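Long-range contacts in serpin-ZX (Arabidopsis thaliana, PDB 3LE2), which inhibits the cysteine protease metacaspase-9 through cleavage of its reactive centre loop and covalent trapping, and limits the death-promoting protease RD21A during fungal infection: residues E192-D197 against V365-F370; P280-S285 against I333-E338; N32-P37 against V382-Q387. One frame throughout, in Å; residues are numbered along the deposited sequence. Where two conformers were deposited one is given.

Interaction 1 of 3, residues E192-D197 against V365-F370; sequences EFHLLD and VADHPF
Phe193 reaches from the end of its strand to the backbone of Asp367, His368 and Pro369, and its atoms can be followed outward one by one. With CG anti to the backbone nitrogen, chi1 -174° swings the ring, rather than CB, over to the loop. CG comes within 4.0 Å of Asp367 O, and CD1 moves on to the carbonyl carbon of the same residue. At the far end CE1 and CZ meet His368 C, CZ at 3.3 Å, and the neighbouring CE2 meets Pro369 CD at 3.9 Å. Asp367 O and His368 CA both stand over one face of the ring, displaced toward its rim, so the aromatic ring lies against the main chain of Asp367 to Pro369.

The polar part of the contact converges on Asp367 O. His194 N donates to it at 2.8 Å, and His194 ND1 donates to the same oxygen at 3.2 Å. The two donors come from opposite faces of the carbonyl plane, and the ND1 bond, with the oxygen in the imidazole plane, helps fix the ring's rotation. The carboxylate of Asp367 is turned 73° from the same imidazole and is used elsewhere: OD1 accepts from His368 ND1 at 2.6 Å. His368 NE2 is bonded in turn to Pro243 O, which is consistent with a positively charged His368. Farther along, Leu196 CG slides past Pro369 CG at 3.7 Å.

In serpin terms, the contact ties an edge of sheet C, where strand 189-194 pairs with strand 200-207, to the connection that leaves strand 361-365 and enters strand 370-376 of sheet B. Phe370 continues inward onto Phe240 and Leu242, and Phe193 also packs on Pro391 near the C terminus.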
ATOM      1  N   GLU A 192      19.218  -8.211  18.512  1.00 35.56           N
ATOM      2  CA  GLU A 192      18.249  -7.455  19.300  1.00 40.64           C
ATOM      3  C   GLU A 192      17.516  -6.374  18.501  1.00 42.77           C
ATOM      4  O   GLU A 192      18.138  -5.517  17.868  1.00 41.47           O
ATOM      5  CB  GLU A 192      18.929  -6.830  20.527  1.00 35.39           C
ATOM      6  CG  GLU A 192      19.470  -7.867  21.528  1.00 52.61           C
ATOM      7  CD  GLU A 192      18.432  -8.935  21.918  1.00 58.48           C
ATOM      8  OE1 GLU A 192      17.488  -8.612  22.676  1.00 66.65           O
ATOM      9  OE2 GLU A 192      18.562 -10.105  21.479  1.00 61.49           O
ATOM     10  N   PHE A 193      16.189  -6.420  18.536  1.00 36.89           N
ATOM     11  CA  PHE A 193      15.372  -5.342  17.992  1.00 33.02           C
ATOM     12  C   PHE A 193      14.844  -4.514  19.165  1.00 40.68           C
ATOM     13  O   PHE A 193      14.369  -5.063  20.162  1.00 36.42           O
ATOM     14  CB  PHE A 193      14.221  -5.905  17.151  1.00 33.48           C
ATOM     15  CG  PHE A 193      13.415  -4.850  16.438  1.00 36.40           C
ATOM     16  CD1 PHE A 193      13.700  -4.508  15.124  1.00 30.41           C
ATOM     17  CD2 PHE A 193      12.382  -4.196  17.085  1.00 31.37           C
ATOM     18  CE1 PHE A 193      12.968  -3.541  14.481  1.00 34.64           C
ATOM     19  CE2 PHE A 193      11.646  -3.225  16.443  1.00 32.55           C
ATOM     20  CZ  PHE A 193      11.937  -2.894  15.145  1.00 34.11           C
ATOM     21  N   HIS A 194      14.936  -3.198  19.058  1.00 29.00           N
ATOM     22  CA  HIS A 194      14.533  -2.334  20.160  1.00 39.00           C
ATOM     23  C   HIS A 194      13.112  -1.837  19.945  1.00 41.30           C
ATOM     24  O   HIS A 194      12.854  -1.023  19.046  1.00 39.00           O
ATOM     25  CB  HIS A 194      15.505  -1.147  20.323  1.00 35.36           C
ATOM     26  CG  HIS A 194      16.910  -1.561  20.637  1.00 43.42           C
ATOM     27  ND1 HIS A 194      17.774  -2.047  19.679  1.00 49.46           N
ATOM     28  CD2 HIS A 194      17.594  -1.584  21.804  1.00 52.34           C
ATOM     29  CE1 HIS A 194      18.930  -2.351  20.242  1.00 41.64           C
ATOM     30  NE2 HIS A 194      18.848  -2.077  21.530  1.00 50.70           N
ATOM     31  N   LEU A 195      12.197  -2.337  20.773  1.00 35.09           N
ATOM     32  CA  LEU A 195      10.786  -1.971  20.711  1.00 37.90           C
ATOM     33  C   LEU A 195      10.552  -0.544  21.215  1.00 39.32           C
ATOM     34  O   LEU A 195      11.321  -0.028  22.021  1.00 43.83           O
ATOM     35  CB  LEU A 195       9.965  -2.950  21.542  1.00 35.10           C
ATOM     36  CG  LEU A 195       9.153  -4.075  20.896  1.00 45.10           C
ATOM     37  CD1 LEU A 195       9.832  -4.719  19.712  1.00 29.41           C
ATOM     38  CD2 LEU A 195       8.831  -5.129  21.958  1.00 43.47           C
ATOM     39  N   LEU A 196       9.489   0.091  20.737  1.00 36.51           N
ATOM     40  CA  LEU A 196       9.145   1.442  21.179  1.00 43.16           C
ATOM     41  C   LEU A 196       8.788   1.506  22.678  1.00 46.87           C
ATOM     42  O   LEU A 196       8.961   2.542  23.326  1.00 44.45           O
ATOM     43  CB  LEU A 196       7.991   2.001  20.334  1.00 35.35           C
ATOM     44  CG  LEU A 196       8.284   2.311  18.860  1.00 45.36           C
ATOM     45  CD1 LEU A 196       6.992   2.591  18.076  1.00 35.01           C
ATOM     46  CD2 LEU A 196       9.267   3.478  18.739  1.00 33.21           C
ATOM     47  N   ASP A 197       8.279   0.409  23.226  1.00 45.88           N
ATOM     48  CA  ASP A 197       7.919   0.386  24.646  1.00 59.57           C
ATOM     49  C   ASP A 197       9.141   0.303  25.571  1.00 56.21           C
ATOM     50  O   ASP A 197       8.996   0.146  26.781  1.00 58.45           O
ATOM     51  CB  ASP A 197       6.909  -0.735  24.960  1.00 41.16           C
ATOM     52  CG  ASP A 197       7.480  -2.123  24.754  1.00 44.10           C
ATOM     53  OD1 ASP A 197       8.711  -2.248  24.560  1.00 46.19           O
ATOM     54  OD2 ASP A 197       6.689  -3.097  24.789  1.00 51.84           O
ATOM     55  N   VAL A 365      21.657  -0.257  10.053  1.00 30.67           N
ATOM     56  CA  VAL A 365      21.311  -1.339  10.974  1.00 36.64           C
ATOM     57  C   VAL A 365      19.901  -1.129  11.510  1.00 31.74           C
ATOM     58  O   VAL A 365      19.670  -0.277  12.361  1.00 30.80           O
ATOM     59  CB  VAL A 365      22.325  -1.440  12.129  1.00 39.07           C
ATOM     60  CG1 VAL A 365      21.881  -2.502  13.154  1.00 35.37           C
ATOM     61  CG2 VAL A 365      23.714  -1.753  11.575  1.00 29.90           C
ATOM     62  N   ALA A 366      18.955  -1.891  10.983  1.00 28.62           N
ATOM     63  CA  ALA A 366      17.555  -1.625  11.259  1.00 30.31           C
ATOM     64  C   ALA A 366      17.093  -2.423  12.471  1.00 35.71           C
ATOM     65  O   ALA A 366      16.220  -3.288  12.374  1.00 33.39           O
ATOM     66  CB  ALA A 366      16.712  -1.959  10.046  1.00 27.19           C
ATOM     67  N   ASP A 367      17.695  -2.128  13.615  1.00 34.02           N
ATOM     68  CA  ASP A 367      17.375  -2.832  14.839  1.00 30.94           C
ATOM     69  C   ASP A 367      16.371  -2.040  15.656  1.00 31.96           C
ATOM     70  O   ASP A 367      16.303  -2.177  16.875  1.00 29.06           O
ATOM     71  CB  ASP A 367      18.645  -3.065  15.649  1.00 31.02           C
ATOM     72  CG  ASP A 367      19.291  -1.774  16.092  1.00 37.88           C
ATOM     73  OD1 ASP A 367      18.845  -0.692  15.650  1.00 35.09           O
ATOM     74  OD2 ASP A 367      20.249  -1.833  16.886  1.00 39.73           O
ATOM     75  N   HIS A 368      15.604  -1.193  14.980  1.00 32.86           N
ATOM     76  CA  HIS A 368      14.538  -0.447  15.631  1.00 29.87           C
ATOM     77  C   HIS A 368      13.517  -0.050  14.569  1.00 30.35           C
ATOM     78  O   HIS A 368      13.766  -0.251  13.386  1.00 28.25           O
ATOM     79  CB  HIS A 368      15.094   0.761  16.385  1.00 29.64           C
ATOM     80  CG  HIS A 368      15.982   1.633  15.557  1.00 34.50           C
ATOM     81  ND1 HIS A 368      17.278   1.284  15.235  1.00 35.22           N
ATOM     82  CD2 HIS A 368      15.770   2.849  14.995  1.00 35.34           C
ATOM     83  CE1 HIS A 368      17.824   2.240  14.505  1.00 25.16           C
ATOM     84  NE2 HIS A 368      16.930   3.202  14.346  1.00 29.60           N
ATOM     85  N   PRO A 369      12.351   0.472  14.987  1.00 30.97           N
ATOM     86  CA  PRO A 369      11.253   0.734  14.042  1.00 31.62           C
ATOM     87  C   PRO A 369      11.581   1.667  12.878  1.00 29.41           C
ATOM     88  O   PRO A 369      12.216   2.706  13.040  1.00 29.41           O
ATOM     89  CB  PRO A 369      10.166   1.336  14.931  1.00 24.37           C
ATOM     90  CG  PRO A 369      10.406   0.669  16.254  1.00 31.13           C
ATOM     91  CD  PRO A 369      11.911   0.626  16.381  1.00 26.73           C
ATOM     92  N   PHE A 370      11.112   1.271  11.700  1.00 30.95           N
ATOM     93  CA  PHE A 370      11.356   1.998  10.471  1.00 30.51           C
ATOM     94  C   PHE A 370      10.088   2.013   9.635  1.00 32.51           C
ATOM     95  O   PHE A 370       9.184   1.205   9.865  1.00 27.31           O
ATOM     96  CB  PHE A 370      12.510   1.361   9.687  1.00 28.59           C
ATOM     97  CG  PHE A 370      12.393  -0.145   9.499  1.00 24.93           C
ATOM     98  CD1 PHE A 370      12.913  -1.021  10.443  1.00 24.07           C
ATOM     99  CD2 PHE A 370      11.825  -0.677   8.352  1.00 22.34           C
ATOM    100  CE1 PHE A 370      12.831  -2.412  10.272  1.00 24.78           C
ATOM    101  CE2 PHE A 370      11.739  -2.068   8.168  1.00 25.19           C
ATOM    102  CZ  PHE A 370      12.249  -2.936   9.131  1.00 23.14           C
TER

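Interaction 2 of 3, residues P280-S285 against I333-E338; sequences PKFKFS and IEVNEE
The ring of Phe282 takes Val335 on one face and Ile333 at its edge: Val335 CB stands 3.8 Å from the Phe282 centroid, 20° off the normal, and Ile333 CG2 lies near the ring plane, 4.1 Å from Phe282 CE2. That same CG2 methyl also sits over a face of Phe284, 3.8 Å from the centroid, so one branch of Ile333 serves both aromatics. Phe284 comes to it by lodging CG between its backbone nitrogen and carbonyl carbon (chi1 65°), which lays the ring alongside Ile333.

The backbones run antiparallel, 176° between strand directions. Phe282-Val335 and Phe284-Ile333 are hydrogen-bonded pairs; Val335 N to Phe282 O, at 2.8 Å, is nearly straight. On the face of the strand pair away from the two phenylalanines, Lys283 and Glu334 extend side by side without forming a salt bridge, Lys283 NZ to Glu334 OE2 being 4.2 Å.

Past the strand end, Lys281 NZ makes a long salt bridge to Glu337 OE1 (3.6 Å), and a water weakly bound to NZ donates to Glu337 OE2. Thr188 OG1 also bonds that OE2. Counted from the reactive bond, Glu337 is P17, just before the reactive centre loop, so this end probably corresponds to the breach of other serpins.

Strand 326-335 is flanked by strands 277-289 and 167-176 in sheet A; Trp179 NE1 bonds Asn336 O, and Met238 of strand 236-243 backs Ile333 and Val335.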
ATOM      1  N   PRO A 280      16.012  -6.814   9.575  1.00 25.93           N
ATOM      2  CA  PRO A 280      15.211  -7.883  10.188  1.00 26.97           C
ATOM      3  C   PRO A 280      14.288  -8.541   9.182  1.00 30.26           C
ATOM      4  O   PRO A 280      13.719  -7.845   8.331  1.00 30.50           O
ATOM      5  CB  PRO A 280      14.370  -7.131  11.221  1.00 34.12           C
ATOM      6  CG  PRO A 280      14.265  -5.740  10.678  1.00 30.66           C
ATOM      7  CD  PRO A 280      15.626  -5.483  10.076  1.00 23.84           C
ATOM      8  N   LYS A 281      14.135  -9.861   9.270  1.00 29.50           N
ATOM      9  CA  LYS A 281      13.084 -10.529   8.511  1.00 29.12           C
ATOM     10  C   LYS A 281      11.765 -10.111   9.131  1.00 27.93           C
ATOM     11  O   LYS A 281      11.726  -9.764  10.314  1.00 31.96           O
ATOM     12  CB  LYS A 281      13.218 -12.053   8.613  1.00 33.26           C
ATOM     13  CG  LYS A 281      14.467 -12.616   7.966  1.00 39.79           C
ATOM     14  CD  LYS A 281      14.508 -14.136   8.036  1.00 35.34           C
ATOM     15  CE  LYS A 281      13.561 -14.783   7.027  1.00 38.17           C
ATOM     16  NZ  LYS A 281      13.478 -16.261   7.235  1.00 39.94           N
ATOM     17  N   PHE A 282      10.690 -10.141   8.351  1.00 30.51           N
ATOM     18  CA  PHE A 282       9.340 -10.021   8.912  1.00 28.85           C
ATOM     19  C   PHE A 282       8.288 -10.519   7.925  1.00 30.12           C
ATOM     20  O   PHE A 282       8.521 -10.569   6.725  1.00 27.81           O
ATOM     21  CB  PHE A 282       9.036  -8.581   9.341  1.00 26.96           C
ATOM     22  CG  PHE A 282       9.285  -7.564   8.265  1.00 31.01           C
ATOM     23  CD1 PHE A 282      10.554  -7.004   8.094  1.00 34.72           C
ATOM     24  CD2 PHE A 282       8.261  -7.160   7.422  1.00 33.43           C
ATOM     25  CE1 PHE A 282      10.791  -6.046   7.093  1.00 24.63           C
ATOM     26  CE2 PHE A 282       8.492  -6.201   6.420  1.00 30.28           C
ATOM     27  CZ  PHE A 282       9.753  -5.650   6.266  1.00 30.60           C
ATOM     28  N   LYS A 283       7.129 -10.902   8.444  1.00 32.95           N
ATOM     29  CA  LYS A 283       6.044 -11.381   7.601  1.00 36.42           C
ATOM     30  C   LYS A 283       4.740 -11.131   8.327  1.00 38.78           C
ATOM     31  O   LYS A 283       4.541 -11.634   9.430  1.00 32.07           O
ATOM     32  CB  LYS A 283       6.184 -12.881   7.325  1.00 35.66           C
ATOM     33  CG  LYS A 283       5.134 -13.430   6.372  1.00 38.20           C
ATOM     34  CD  LYS A 283       5.242 -14.951   6.205  1.00 29.81           C
ATOM     35  CE  LYS A 283       4.438 -15.427   4.997  1.00 45.31           C
ATOM     36  NZ  LYS A 283       4.547 -16.907   4.757  1.00 50.06           N
ATOM     37  N   PHE A 284       3.856 -10.343   7.720  1.00 28.42           N
ATOM     38  CA  PHE A 284       2.572 -10.080   8.342  1.00 25.99           C
ATOM     39  C   PHE A 284       1.518  -9.566   7.375  1.00 32.34           C
ATOM     40  O   PHE A 284       1.829  -9.115   6.271  1.00 40.25           O
ATOM     41  CB  PHE A 284       2.722  -9.118   9.525  1.00 25.57           C
ATOM     42  CG  PHE A 284       3.190  -7.742   9.136  1.00 35.48           C
ATOM     43  CD1 PHE A 284       4.544  -7.443   9.095  1.00 26.54           C
ATOM     44  CD2 PHE A 284       2.272  -6.744   8.819  1.00 29.57           C
ATOM     45  CE1 PHE A 284       4.979  -6.160   8.746  1.00 38.12           C
ATOM     46  CE2 PHE A 284       2.698  -5.468   8.457  1.00 29.24           C
ATOM     47  CZ  PHE A 284       4.050  -5.170   8.429  1.00 27.32           C
ATOM     48  N   SER A 285       0.263  -9.649   7.796  1.00 25.87           N
ATOM     49  CA  SER A 285      -0.823  -9.076   7.033  1.00 30.72           C
ATOM     50  C   SER A 285      -1.487  -8.003   7.893  1.00 34.10           C
ATOM     51  O   SER A 285      -1.251  -7.915   9.098  1.00 25.61           O
ATOM     52  CB  SER A 285      -1.832 -10.153   6.645  1.00 33.98           C
ATOM     53  OG  SER A 285      -2.541 -10.594   7.790  1.00 36.08           O
ATOM     54  N   ILE A 333       2.598  -8.372   3.659  1.00 28.61           N
ATOM     55  CA  ILE A 333       3.963  -8.080   3.252  1.00 31.80           C
ATOM     56  C   ILE A 333       4.892  -9.114   3.848  1.00 32.61           C
ATOM     57  O   ILE A 333       4.575  -9.757   4.855  1.00 28.44           O
ATOM     58  CB  ILE A 333       4.413  -6.649   3.638  1.00 28.41           C
ATOM     59  CG1 ILE A 333       5.710  -6.278   2.909  1.00 28.75           C
ATOM     60  CG2 ILE A 333       4.570  -6.517   5.148  1.00 25.47           C
ATOM     61  CD1 ILE A 333       5.581  -6.222   1.387  1.00 29.71           C
ATOM     62  N   GLU A 334       6.030  -9.300   3.200  1.00 33.85           N
ATOM     63  CA  GLU A 334       7.010 -10.253   3.683  1.00 34.73           C
ATOM     64  C   GLU A 334       8.396  -9.854   3.238  1.00 35.11           C
ATOM     65  O   GLU A 334       8.598  -9.431   2.096  1.00 37.20           O
ATOM     66  CB  GLU A 334       6.699 -11.647   3.168  1.00 34.29           C
ATOM     67  CG  GLU A 334       7.835 -12.613   3.387  1.00 37.76           C
ATOM     68  CD  GLU A 334       7.478 -14.025   2.972  1.00 48.51           C
ATOM     69  OE1 GLU A 334       6.610 -14.191   2.083  1.00 54.01           O
ATOM     70  OE2 GLU A 334       8.071 -14.969   3.538  1.00 55.91           O
ATOM     71  N   VAL A 335       9.347  -9.989   4.151  1.00 31.15           N
ATOM     72  CA  VAL A 335      10.744  -9.765   3.832  1.00 31.29           C
ATOM     73  C   VAL A 335      11.588 -10.964   4.269  1.00 35.15           C
ATOM     74  O   VAL A 335      11.645 -11.300   5.454  1.00 30.05           O
ATOM     75  CB  VAL A 335      11.271  -8.466   4.485  1.00 36.64           C
ATOM     76  CG1 VAL A 335      12.786  -8.438   4.478  1.00 30.64           C
ATOM     77  CG2 VAL A 335      10.707  -7.251   3.771  1.00 34.87           C
ATOM     78  N   ASN A 336      12.228 -11.614   3.298  1.00 30.24           N
ATOM     79  CA  ASN A 336      13.172 -12.689   3.591  1.00 35.37           C
ATOM     80  C   ASN A 336      14.383 -12.638   2.646  1.00 39.34           C
ATOM     81  O   ASN A 336      14.613 -11.619   1.968  1.00 37.28           O
ATOM     82  CB  ASN A 336      12.475 -14.067   3.591  1.00 29.78           C
ATOM     83  CG  ASN A 336      11.882 -14.427   2.238  1.00 37.81           C
ATOM     84  OD1 ASN A 336      12.452 -14.115   1.197  1.00 39.67           O
ATOM     85  ND2 ASN A 336      10.737 -15.097   2.248  1.00 39.17           N
ATOM     86  N   GLU A 337      15.147 -13.725   2.595  1.00 37.26           N
ATOM     87  CA  GLU A 337      16.416 -13.741   1.853  1.00 39.73           C
ATOM     88  C   GLU A 337      16.288 -13.946   0.354  1.00 37.44           C
ATOM     89  O   GLU A 337      17.219 -13.651  -0.389  1.00 37.85           O
ATOM     90  CB  GLU A 337      17.346 -14.848   2.380  1.00 36.46           C
ATOM     91  CG  GLU A 337      17.823 -14.670   3.809  1.00 36.38           C
ATOM     92  CD  GLU A 337      16.856 -15.248   4.820  1.00 42.67           C
ATOM     93  OE1 GLU A 337      15.716 -15.585   4.434  1.00 35.06           O
ATOM     94  OE2 GLU A 337      17.245 -15.360   5.997  1.00 38.67           O
ATOM     95  N   GLU A 338      15.136 -14.439  -0.085  0.56 35.57           N
ATOM     96  CA  GLU A 338      14.969 -14.942  -1.449  0.56 39.47           C
ATOM     97  C   GLU A 338      15.248 -13.926  -2.567  0.56 40.09           C
ATOM     98  O   GLU A 338      14.560 -12.906  -2.694  0.56 38.37           O
ATOM     99  CB  GLU A 338      13.579 -15.573  -1.610  0.56 38.40           C
ATOM    100  CG  GLU A 338      13.247 -16.559  -0.498  0.56 39.43           C
ATOM    101  CD  GLU A 338      11.936 -17.277  -0.716  0.56 40.02           C
ATOM    102  OE1 GLU A 338      10.881 -16.738  -0.320  0.56 45.48           O
ATOM    103  OE2 GLU A 338      11.966 -18.390  -1.276  0.56 42.25           O
TER
HETATM  104  O   HOH W   1      16.474 -17.523   7.817  1.00 45.49           O

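Interaction 3 of 3, residues N32-P37 against V382-Q387; sequences NVIFSP and VLFIGQ
Pro37 presses CG against Ile385 CD1 at 3.6 Å, the two side chains crossing at a slant; the CG1 methyl of Val382 touches the same Pro37 carbon more loosely. Phe35 lies on the same face of the strand pair as Ile385. It runs alongside Ile385, its CE1 4.0 Å from Ile385 CB and its CD1 close to Ile385 O. On the reverse face Ile34 sends CD1 to Phe384 CB at 3.7 Å. Ile34 CG1 leaves anti to the backbone nitrogen (chi1 -172°), which directs the longer branch to this phenylalanine.

Between the faces the chains are antiparallel, with Val33-Gln387 and Phe35-Ile385 as hydrogen-bonded pairs. Ile385 N meets Phe35 O at 3.0 Å, and Phe35 N returns a bond to Ile385 O. At the non-hydrogen-bonded pair Ile34-Gly386 the CA atoms are only 4.1 Å apart, and Gly386 CA comes to 3.0 Å from Val33 O: with no side chain here, the strands close tightly. Strand 382-388 carries a classic beta bulge, Leu383 and Phe384 together pairing with Val374 of strand 370-376.

Where strand 33-35 ends, Ser36 OG donates to Leu383 O at 2.8 Å in the carbonyl plane, and it also bonds Ser39 OG. Ser36 is the N-cap of helix 37-49, so its hydroxyl joins the helix start to the bulged strand.

This is a piece of serpin sheet B. Helix 5-25 covers the side of Phe35, Pro37 and Gln387, and strands 277-289, 326-335 and 167-176 of sheet A lie against Ile34 and Phe384. With His329 NE2 bonded to Ser36 N, the Ser36 end probably matches the shutter of related serpins, beneath the middle of sheet A.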
ATOM      1  N   ASN A  32       2.375  -3.644  13.884  1.00 25.01           N
ATOM      2  CA  ASN A  32       2.836  -3.445  12.523  1.00 29.78           C
ATOM      3  C   ASN A  32       1.681  -2.977  11.654  1.00 34.99           C
ATOM      4  O   ASN A  32       0.526  -3.315  11.930  1.00 32.69           O
ATOM      5  CB  ASN A  32       3.409  -4.749  11.971  1.00 26.55           C
ATOM      6  CG  ASN A  32       4.692  -5.149  12.653  1.00 30.13           C
ATOM      7  OD1 ASN A  32       5.455  -4.295  13.104  1.00 28.55           O
ATOM      8  ND2 ASN A  32       4.938  -6.451  12.741  1.00 31.61           N
ATOM      9  N   VAL A  33       1.995  -2.205  10.614  1.00 26.02           N
ATOM     10  CA  VAL A  33       1.003  -1.758   9.643  1.00 26.71           C
ATOM     11  C   VAL A  33       1.498  -2.017   8.212  1.00 32.21           C
ATOM     12  O   VAL A  33       2.679  -1.843   7.923  1.00 28.30           O
ATOM     13  CB  VAL A  33       0.739  -0.236   9.763  1.00 23.59           C
ATOM     14  CG1 VAL A  33      -0.197   0.233   8.643  1.00 21.76           C
ATOM     15  CG2 VAL A  33       0.189   0.120  11.116  1.00 20.74           C
ATOM     16  N   ILE A  34       0.600  -2.433   7.323  1.00 28.54           N
ATOM     17  CA  ILE A  34       0.883  -2.429   5.880  1.00 22.43           C
ATOM     18  C   ILE A  34      -0.448  -2.188   5.177  1.00 25.99           C
ATOM     19  O   ILE A  34      -1.447  -2.780   5.560  1.00 24.93           O
ATOM     20  CB  ILE A  34       1.510  -3.753   5.384  1.00 26.17           C
ATOM     21  CG1 ILE A  34       1.977  -3.628   3.932  1.00 29.30           C
ATOM     22  CG2 ILE A  34       0.533  -4.918   5.523  1.00 28.18           C
ATOM     23  CD1 ILE A  34       3.195  -2.730   3.746  1.00 25.45           C
ATOM     24  N   PHE A  35      -0.475  -1.295   4.183  1.00 30.40           N
ATOM     25  CA  PHE A  35      -1.693  -1.087   3.395  1.00 26.03           C
ATOM     26  C   PHE A  35      -1.363  -0.514   2.026  1.00 28.08           C
ATOM     27  O   PHE A  35      -0.294   0.028   1.831  1.00 28.34           O
ATOM     28  CB  PHE A  35      -2.669  -0.164   4.130  1.00 25.05           C
ATOM     29  CG  PHE A  35      -2.288   1.294   4.071  1.00 22.44           C
ATOM     30  CD1 PHE A  35      -1.351   1.814   4.946  1.00 24.52           C
ATOM     31  CD2 PHE A  35      -2.876   2.137   3.145  1.00 21.64           C
ATOM     32  CE1 PHE A  35      -0.987   3.170   4.901  1.00 26.34           C
ATOM     33  CE2 PHE A  35      -2.526   3.486   3.081  1.00 32.24           C
ATOM     34  CZ  PHE A  35      -1.577   4.007   3.961  1.00 31.06           C
ATOM     35  N   SER A  36      -2.288  -0.630   1.080  1.00 25.51           N
ATOM     36  CA  SER A  36      -2.052  -0.132  -0.264  1.00 29.87           C
ATOM     37  C   SER A  36      -2.838   1.149  -0.566  1.00 33.51           C
ATOM     38  O   SER A  36      -4.052   1.109  -0.769  1.00 31.75           O
ATOM     39  CB  SER A  36      -2.393  -1.212  -1.296  1.00 27.36           C
ATOM     40  OG  SER A  36      -2.355  -0.682  -2.606  1.00 22.86           O
ATOM     41  N   PRO A  37      -2.141   2.291  -0.603  1.00 26.83           N
ATOM     42  CA  PRO A  37      -2.753   3.594  -0.903  1.00 24.43           C
ATOM     43  C   PRO A  37      -3.361   3.604  -2.307  1.00 28.01           C
ATOM     44  O   PRO A  37      -4.418   4.184  -2.517  1.00 36.65           O
ATOM     45  CB  PRO A  37      -1.562   4.567  -0.850  1.00 26.14           C
ATOM     46  CG  PRO A  37      -0.491   3.850  -0.111  1.00 34.45           C
ATOM     47  CD  PRO A  37      -0.694   2.392  -0.359  1.00 24.49           C
ATOM     48  N   VAL A 382       2.808   4.394  -5.635  1.00 28.78           N
ATOM     49  CA  VAL A 382       3.121   3.655  -4.403  1.00 29.94           C
ATOM     50  C   VAL A 382       2.150   2.489  -4.170  1.00 26.76           C
ATOM     51  O   VAL A 382       0.955   2.714  -4.014  1.00 24.31           O
ATOM     52  CB  VAL A 382       3.075   4.611  -3.187  1.00 31.32           C
ATOM     53  CG1 VAL A 382       3.221   3.852  -1.853  1.00 24.20           C
ATOM     54  CG2 VAL A 382       4.131   5.717  -3.352  1.00 29.89           C
ATOM     55  N   LEU A 383       2.656   1.252  -4.148  1.00 26.02           N
ATOM     56  CA  LEU A 383       1.811   0.079  -3.853  1.00 30.72           C
ATOM     57  C   LEU A 383       1.500  -0.098  -2.376  1.00 24.49           C
ATOM     58  O   LEU A 383       0.384  -0.464  -2.021  1.00 29.77           O
ATOM     59  CB  LEU A 383       2.449  -1.223  -4.346  1.00 23.50           C
ATOM     60  CG  LEU A 383       2.375  -1.483  -5.841  1.00 31.49           C
ATOM     61  CD1 LEU A 383       3.341  -0.526  -6.563  1.00 25.11           C
ATOM     62  CD2 LEU A 383       2.725  -2.930  -6.121  1.00 25.77           C
ATOM     63  N   PHE A 384       2.501   0.112  -1.524  1.00 24.28           N
ATOM     64  CA  PHE A 384       2.352  -0.154  -0.092  1.00 26.14           C
ATOM     65  C   PHE A 384       3.076   0.891   0.725  1.00 26.29           C
ATOM     66  O   PHE A 384       4.164   1.329   0.350  1.00 20.72           O
ATOM     67  CB  PHE A 384       2.962  -1.516   0.294  1.00 22.25           C
ATOM     68  CG  PHE A 384       2.252  -2.708  -0.287  1.00 32.48           C
ATOM     69  CD1 PHE A 384       0.990  -3.073   0.166  1.00 25.68           C
ATOM     70  CD2 PHE A 384       2.867  -3.495  -1.257  1.00 29.85           C
ATOM     71  CE1 PHE A 384       0.344  -4.189  -0.353  1.00 27.07           C
ATOM     72  CE2 PHE A 384       2.223  -4.605  -1.783  1.00 30.06           C
ATOM     73  CZ  PHE A 384       0.956  -4.951  -1.332  1.00 26.78           C
ATOM     74  N   ILE A 385       2.470   1.268   1.846  1.00 24.20           N
ATOM     75  CA  ILE A 385       3.151   1.995   2.912  1.00 26.78           C
ATOM     76  C   ILE A 385       2.952   1.202   4.204  1.00 28.37           C
ATOM     77  O   ILE A 385       1.884   0.638   4.435  1.00 26.78           O
ATOM     78  CB  ILE A 385       2.574   3.413   3.106  1.00 31.36           C
ATOM     79  CG1 ILE A 385       2.640   4.203   1.802  1.00 24.42           C
ATOM     80  CG2 ILE A 385       3.302   4.157   4.247  1.00 19.60           C
ATOM     81  CD1 ILE A 385       1.970   5.563   1.873  1.00 32.51           C
ATOM     82  N   GLY A 386       3.978   1.144   5.044  1.00 28.08           N
ATOM     83  CA  GLY A 386       3.862   0.385   6.277  1.00 25.21           C
ATOM     84  C   GLY A 386       4.866   0.807   7.333  1.00 29.19           C
ATOM     85  O   GLY A 386       5.754   1.633   7.092  1.00 25.87           O
ATOM     86  N   GLN A 387       4.720   0.233   8.514  1.00 23.65           N
ATOM     87  CA  GLN A 387       5.702   0.413   9.565  1.00 23.53           C
ATOM     88  C   GLN A 387       5.982  -0.943  10.184  1.00 31.03           C
ATOM     89  O   GLN A 387       5.059  -1.723  10.414  1.00 30.14           O
ATOM     90  CB  GLN A 387       5.194   1.382  10.625  1.00 22.89           C
ATOM     91  CG  GLN A 387       4.131   0.842  11.580  1.00 23.14           C
ATOM     92  CD  GLN A 387       3.907   1.804  12.730  1.00 32.75           C
ATOM     93  OE1 GLN A 387       4.397   2.937  12.698  1.00 26.53           O
ATOM     94  NE2 GLN A 387       3.185   1.359  13.764  1.00 30.39           N
TER

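In the fold
The three contacts step from the edge of the molecule to its centre: interaction 1 is centred about 22 Å from the centre of the chain, interaction 2 about 15 Å and interaction 3 about 4 Å. Pro280 joins the first two, its CG 3.6 Å from Phe370 CE1. Phe284 joins the second to the third, with CZ 3.6 Å from Asn32 CB, so sheet A packs directly on sheet B. None contains the reactive bond Arg353-Gly354, yet 333-338 leads into the reactive centre loop and 365-370 begins at the end of strand 361-365, into which the loop runs. In serpins generally, loop insertion begins at the breach and passes the shutter, regions to which interactions 2 and 3 probably correspond.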